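Local coordinates for Phenylalanine/tyrosine ammonia-lyase (PDB 1Y2M), which catalyses the non-oxidative deamination of L-phenylalanine and L-tyrosine to trans-cinnamate and p-coumarate, releasing ammonium, at residues B[362-375]-B[428-442]. Sequence-based numbering, arbitrary orientation.
Sequences RYPLRTSPQWLGPL and GLAQIGKLNFTQLTE
In the central antiparallel helix bundle of this PAL/histidase-family lyase, helix 368-375 packs against helix 428-442, their segment axes 9.9 Å apart at 165°, with Leu435 as a knob in a hole of Pro364, Ser368, Trp371 and Leu372. Its CD2 lies 3.6 Å from Leu372 CG, while CD1 comes over one face of the Trp371 indole. With CG anti to the backbone N (chi1 -169°), Trp371 brings its pyrrole edge to the neighbouring helix, where NE1 donates to Gln431 O (2.9 Å). The acceptor lies in the ring plane but is met from above its carbonyl plane, opposite the helical donor Leu435 N. A phenylalanine here would probably leave Gln431 O with its helical bond alone and open a gap beside the Gln431 amide, where the indole's six-membered ring now lies. At the 428 end, Leu375 CD1 packs on Ile432 CG1 (3.7 Å).

Toward residue 442, Gln439 NE2 donates almost straight (174°) to Pro364 O (3.0 Å) and also bonds Thr297. Glu442, extended from its helix, receives Arg362 NH1 on OE2 (2.8 Å) in a salt bridge, the guanidinium standing upright to the carboxylate. Two waters extend this grip, from OE2 to Arg362 N and from OE1 to Leu365 N. Helix 363-366, thus held, carries Arg366, a probable cinnamate-binding residue, an arrangement consistent with the family's active sites, built where helical bundles of several subunits meet.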
# COMPACT_ATOMS: atom_id res chain seq x y z
N ARG B 362 4.71 -28.94 8.18
CA ARG B 362 4.72 -27.92 7.18
C ARG B 362 5.31 -26.62 7.74
O ARG B 362 5.64 -26.52 8.92
CB ARG B 362 3.30 -27.73 6.65
CG ARG B 362 2.77 -29.00 5.96
CD ARG B 362 1.33 -28.76 5.56
NE ARG B 362 0.72 -29.94 4.95
CZ ARG B 362 0.03 -30.85 5.63
NH1 ARG B 362 -0.11 -30.77 6.95
NH2 ARG B 362 -0.50 -31.88 4.97
N TYR B 363 5.39 -25.61 6.89
CA TYR B 363 6.20 -24.45 7.25
C TYR B 363 5.63 -23.63 8.39
O TYR B 363 6.43 -22.98 9.15
CB TYR B 363 6.46 -23.56 6.03
CG TYR B 363 7.45 -24.06 5.01
CD1 TYR B 363 7.93 -25.37 4.98
CD2 TYR B 363 7.81 -23.20 3.96
CE1 TYR B 363 8.83 -25.79 3.95
CE2 TYR B 363 8.63 -23.61 2.99
CZ TYR B 363 9.16 -24.86 2.98
OH TYR B 363 9.98 -25.16 1.90
N PRO B 364 4.27 -23.54 8.53
CA PRO B 364 3.77 -22.75 9.66
C PRO B 364 4.32 -23.13 11.04
O PRO B 364 4.50 -22.30 11.91
CB PRO B 364 2.24 -22.91 9.54
CG PRO B 364 2.09 -23.01 8.00
CD PRO B 364 3.17 -23.99 7.64
N LEU B 365 4.62 -24.41 11.22
CA LEU B 365 5.23 -24.90 12.44
C LEU B 365 6.76 -24.97 12.31
O LEU B 365 7.49 -24.45 13.16
CB LEU B 365 4.67 -26.30 12.74
CG LEU B 365 3.18 -26.29 13.11
CD1 LEU B 365 2.70 -27.73 13.42
CD2 LEU B 365 2.83 -25.30 14.28
N ARG B 366 7.25 -25.62 11.25
CA ARG B 366 8.68 -25.92 11.13
C ARG B 366 9.55 -24.68 10.88
O ARG B 366 10.73 -24.70 11.22
CB ARG B 366 8.92 -26.96 10.06
CG ARG B 366 10.40 -27.30 9.74
CD ARG B 366 10.53 -28.67 9.12
NE ARG B 366 9.72 -28.86 7.92
CZ ARG B 366 10.17 -28.85 6.67
NH1 ARG B 366 11.44 -28.58 6.39
NH2 ARG B 366 9.33 -29.09 5.68
N THR B 367 8.98 -23.63 10.29
CA THR B 367 9.75 -22.40 10.05
C THR B 367 9.37 -21.26 10.98
O THR B 367 9.76 -20.08 10.75
CB THR B 367 9.65 -21.89 8.56
OG1 THR B 367 8.37 -21.31 8.31
CG2 THR B 367 9.99 -22.98 7.56
N SER B 368 8.63 -21.57 12.05
CA SER B 368 8.15 -20.53 12.96
C SER B 368 9.27 -19.68 13.59
O SER B 368 9.15 -18.46 13.62
CB SER B 368 7.14 -21.10 13.97
OG SER B 368 7.62 -22.23 14.68
N PRO B 369 10.39 -20.30 14.05
CA PRO B 369 11.45 -19.39 14.62
C PRO B 369 12.04 -18.45 13.56
O PRO B 369 12.38 -17.29 13.86
CB PRO B 369 12.50 -20.35 15.17
CG PRO B 369 11.74 -21.70 15.32
CD PRO B 369 10.79 -21.72 14.15
N GLN B 370 12.21 -18.99 12.37
CA GLN B 370 12.76 -18.24 11.27
C GLN B 370 11.78 -17.15 10.82
O GLN B 370 12.19 -16.11 10.29
CB GLN B 370 13.14 -19.19 10.12
CG GLN B 370 14.23 -20.21 10.43
CD GLN B 370 13.72 -21.46 11.03
OE1 GLN B 370 12.55 -21.57 11.34
NE2 GLN B 370 14.60 -22.46 11.15
N TRP B 371 10.47 -17.37 11.01
CA TRP B 371 9.47 -16.40 10.61
C TRP B 371 9.32 -15.32 11.70
O TRP B 371 9.21 -14.11 11.41
CB TRP B 371 8.12 -17.10 10.49
CG TRP B 371 7.06 -16.23 9.83
CD1 TRP B 371 6.05 -15.52 10.41
CD2 TRP B 371 6.93 -16.02 8.41
NE1 TRP B 371 5.28 -14.89 9.43
CE2 TRP B 371 5.80 -15.19 8.21
CE3 TRP B 371 7.67 -16.43 7.30
CZ2 TRP B 371 5.40 -14.78 6.92
CZ3 TRP B 371 7.26 -16.02 6.04
CH2 TRP B 371 6.15 -15.20 5.87
N LEU B 372 9.27 -15.74 12.96
CA LEU B 372 9.03 -14.80 14.05
C LEU B 372 10.31 -14.05 14.47
O LEU B 372 10.27 -12.92 15.01
CB LEU B 372 8.45 -15.56 15.22
CG LEU B 372 7.00 -16.06 15.04
CD1 LEU B 372 6.60 -16.97 16.22
CD2 LEU B 372 6.00 -14.97 14.86
N GLY B 373 11.48 -14.68 14.32
CA GLY B 373 12.72 -14.09 14.81
C GLY B 373 12.95 -12.66 14.31
O GLY B 373 13.21 -11.73 15.12
N PRO B 374 12.84 -12.46 13.00
CA PRO B 374 13.11 -11.11 12.51
C PRO B 374 12.24 -10.02 13.07
O PRO B 374 12.72 -8.94 13.44
CB PRO B 374 12.96 -11.26 11.00
CG PRO B 374 13.38 -12.64 10.73
CD PRO B 374 12.69 -13.40 11.89
N LEU B 375 10.95 -10.30 13.18
CA LEU B 375 10.05 -9.30 13.68
C LEU B 375 10.24 -9.08 15.21
O LEU B 375 10.00 -7.98 15.74
CB LEU B 375 8.61 -9.60 13.34
CG LEU B 375 7.94 -10.79 13.97
CD1 LEU B 375 7.27 -10.45 15.30
CD2 LEU B 375 6.94 -11.39 12.92
N GLY B 428 5.17 -6.11 11.44
CA GLY B 428 5.33 -7.32 12.28
C GLY B 428 4.06 -8.00 12.74
O GLY B 428 3.95 -9.22 12.70
N LEU B 429 3.08 -7.20 13.14
CA LEU B 429 1.76 -7.72 13.58
C LEU B 429 1.11 -8.49 12.43
O LEU B 429 0.47 -9.54 12.63
CB LEU B 429 0.87 -6.60 14.11
CG LEU B 429 1.38 -5.95 15.40
CD1 LEU B 429 0.63 -4.66 15.68
CD2 LEU B 429 1.31 -6.95 16.58
N ALA B 430 1.26 -7.97 11.22
CA ALA B 430 0.67 -8.64 10.06
C ALA B 430 1.40 -9.97 9.81
O ALA B 430 0.79 -10.95 9.40
CB ALA B 430 0.77 -7.76 8.84
N GLN B 431 2.70 -10.00 10.04
CA GLN B 431 3.48 -11.22 9.85
C GLN B 431 3.16 -12.28 10.91
O GLN B 431 3.06 -13.48 10.60
CB GLN B 431 4.98 -10.97 9.84
CG GLN B 431 5.42 -10.05 8.69
CD GLN B 431 4.94 -10.53 7.38
OE1 GLN B 431 5.50 -11.46 6.80
NE2 GLN B 431 3.86 -9.90 6.87
N ILE B 432 3.03 -11.87 12.17
CA ILE B 432 2.55 -12.77 13.22
C ILE B 432 1.18 -13.31 12.82
O ILE B 432 0.93 -14.52 12.83
CB ILE B 432 2.41 -12.03 14.59
CG1 ILE B 432 3.78 -11.54 15.09
CG2 ILE B 432 1.74 -12.96 15.62
CD1 ILE B 432 3.71 -10.59 16.25
N GLY B 433 0.27 -12.41 12.45
CA GLY B 433 -1.08 -12.84 12.04
C GLY B 433 -1.04 -13.87 10.89
O GLY B 433 -1.72 -14.91 10.95
N LYS B 434 -0.28 -13.62 9.83
CA LYS B 434 -0.19 -14.58 8.75
C LYS B 434 0.31 -15.94 9.26
O LYS B 434 -0.26 -16.96 8.92
CB LYS B 434 0.70 -14.02 7.65
CG LYS B 434 0.82 -14.96 6.48
CD LYS B 434 -0.47 -15.17 5.70
CE LYS B 434 -0.20 -16.05 4.48
NZ LYS B 434 -1.31 -16.18 3.45
N LEU B 435 1.32 -15.96 10.13
CA LEU B 435 1.79 -17.23 10.69
C LEU B 435 0.72 -18.00 11.43
O LEU B 435 0.44 -19.17 11.13
CB LEU B 435 2.95 -16.96 11.66
CG LEU B 435 3.61 -18.26 12.17
CD1 LEU B 435 4.25 -19.06 10.95
CD2 LEU B 435 4.63 -17.98 13.22
N ASN B 436 0.12 -17.35 12.41
CA ASN B 436 -0.85 -18.06 13.22
C ASN B 436 -2.08 -18.40 12.37
O ASN B 436 -2.70 -19.44 12.56
CB ASN B 436 -1.21 -17.26 14.48
CG ASN B 436 -0.01 -17.14 15.42
OD1 ASN B 436 0.52 -16.08 15.59
ND2 ASN B 436 0.43 -18.26 16.01
N PHE B 437 -2.47 -17.56 11.43
CA PHE B 437 -3.61 -17.94 10.55
C PHE B 437 -3.23 -19.26 9.83
O PHE B 437 -4.03 -20.18 9.70
CB PHE B 437 -3.82 -16.88 9.48
CG PHE B 437 -4.68 -17.34 8.35
CD1 PHE B 437 -6.02 -17.63 8.53
CD2 PHE B 437 -4.13 -17.53 7.11
CE1 PHE B 437 -6.80 -18.09 7.49
CE2 PHE B 437 -4.89 -18.01 6.06
CZ PHE B 437 -6.24 -18.28 6.26
N THR B 438 -2.03 -19.32 9.25
CA THR B 438 -1.64 -20.51 8.48
C THR B 438 -1.55 -21.74 9.34
O THR B 438 -1.94 -22.87 8.92
CB THR B 438 -0.32 -20.39 7.69
OG1 THR B 438 0.81 -20.20 8.56
CG2 THR B 438 -0.39 -19.23 6.72
N GLN B 439 -1.12 -21.55 10.58
CA GLN B 439 -1.15 -22.71 11.57
C GLN B 439 -2.57 -23.17 11.83
O GLN B 439 -2.86 -24.39 11.82
CB GLN B 439 -0.51 -22.32 12.91
CG GLN B 439 0.96 -22.03 12.84
CD GLN B 439 1.50 -21.43 14.11
OE1 GLN B 439 0.72 -21.09 15.02
NE2 GLN B 439 2.84 -21.27 14.19
N LEU B 440 -3.45 -22.22 12.12
CA LEU B 440 -4.82 -22.52 12.49
C LEU B 440 -5.54 -23.15 11.30
O LEU B 440 -6.19 -24.16 11.44
CB LEU B 440 -5.53 -21.25 12.90
CG LEU B 440 -7.04 -21.39 13.15
CD1 LEU B 440 -7.29 -22.36 14.26
CD2 LEU B 440 -7.65 -20.05 13.56
N THR B 441 -5.39 -22.60 10.09
CA THR B 441 -6.20 -23.08 8.97
C THR B 441 -5.76 -24.48 8.53
O THR B 441 -6.56 -25.29 8.06
CB THR B 441 -6.28 -22.03 7.87
OG1 THR B 441 -7.43 -22.32 7.03
CG2 THR B 441 -5.01 -21.98 7.07
N GLU B 442 -4.49 -24.82 8.75
CA GLU B 442 -4.01 -26.17 8.53
C GLU B 442 -4.67 -27.13 9.51
O GLU B 442 -5.15 -28.20 9.14
CB GLU B 442 -2.49 -26.20 8.67
CG GLU B 442 -1.86 -27.58 8.46
CD GLU B 442 -0.34 -27.57 8.61
OE1 GLU B 442 0.29 -26.47 8.63
OE2 GLU B 442 0.21 -28.69 8.74
O HOH W 1 2.49 -29.31 9.79
O HOH W 2 2.68 -26.39 9.87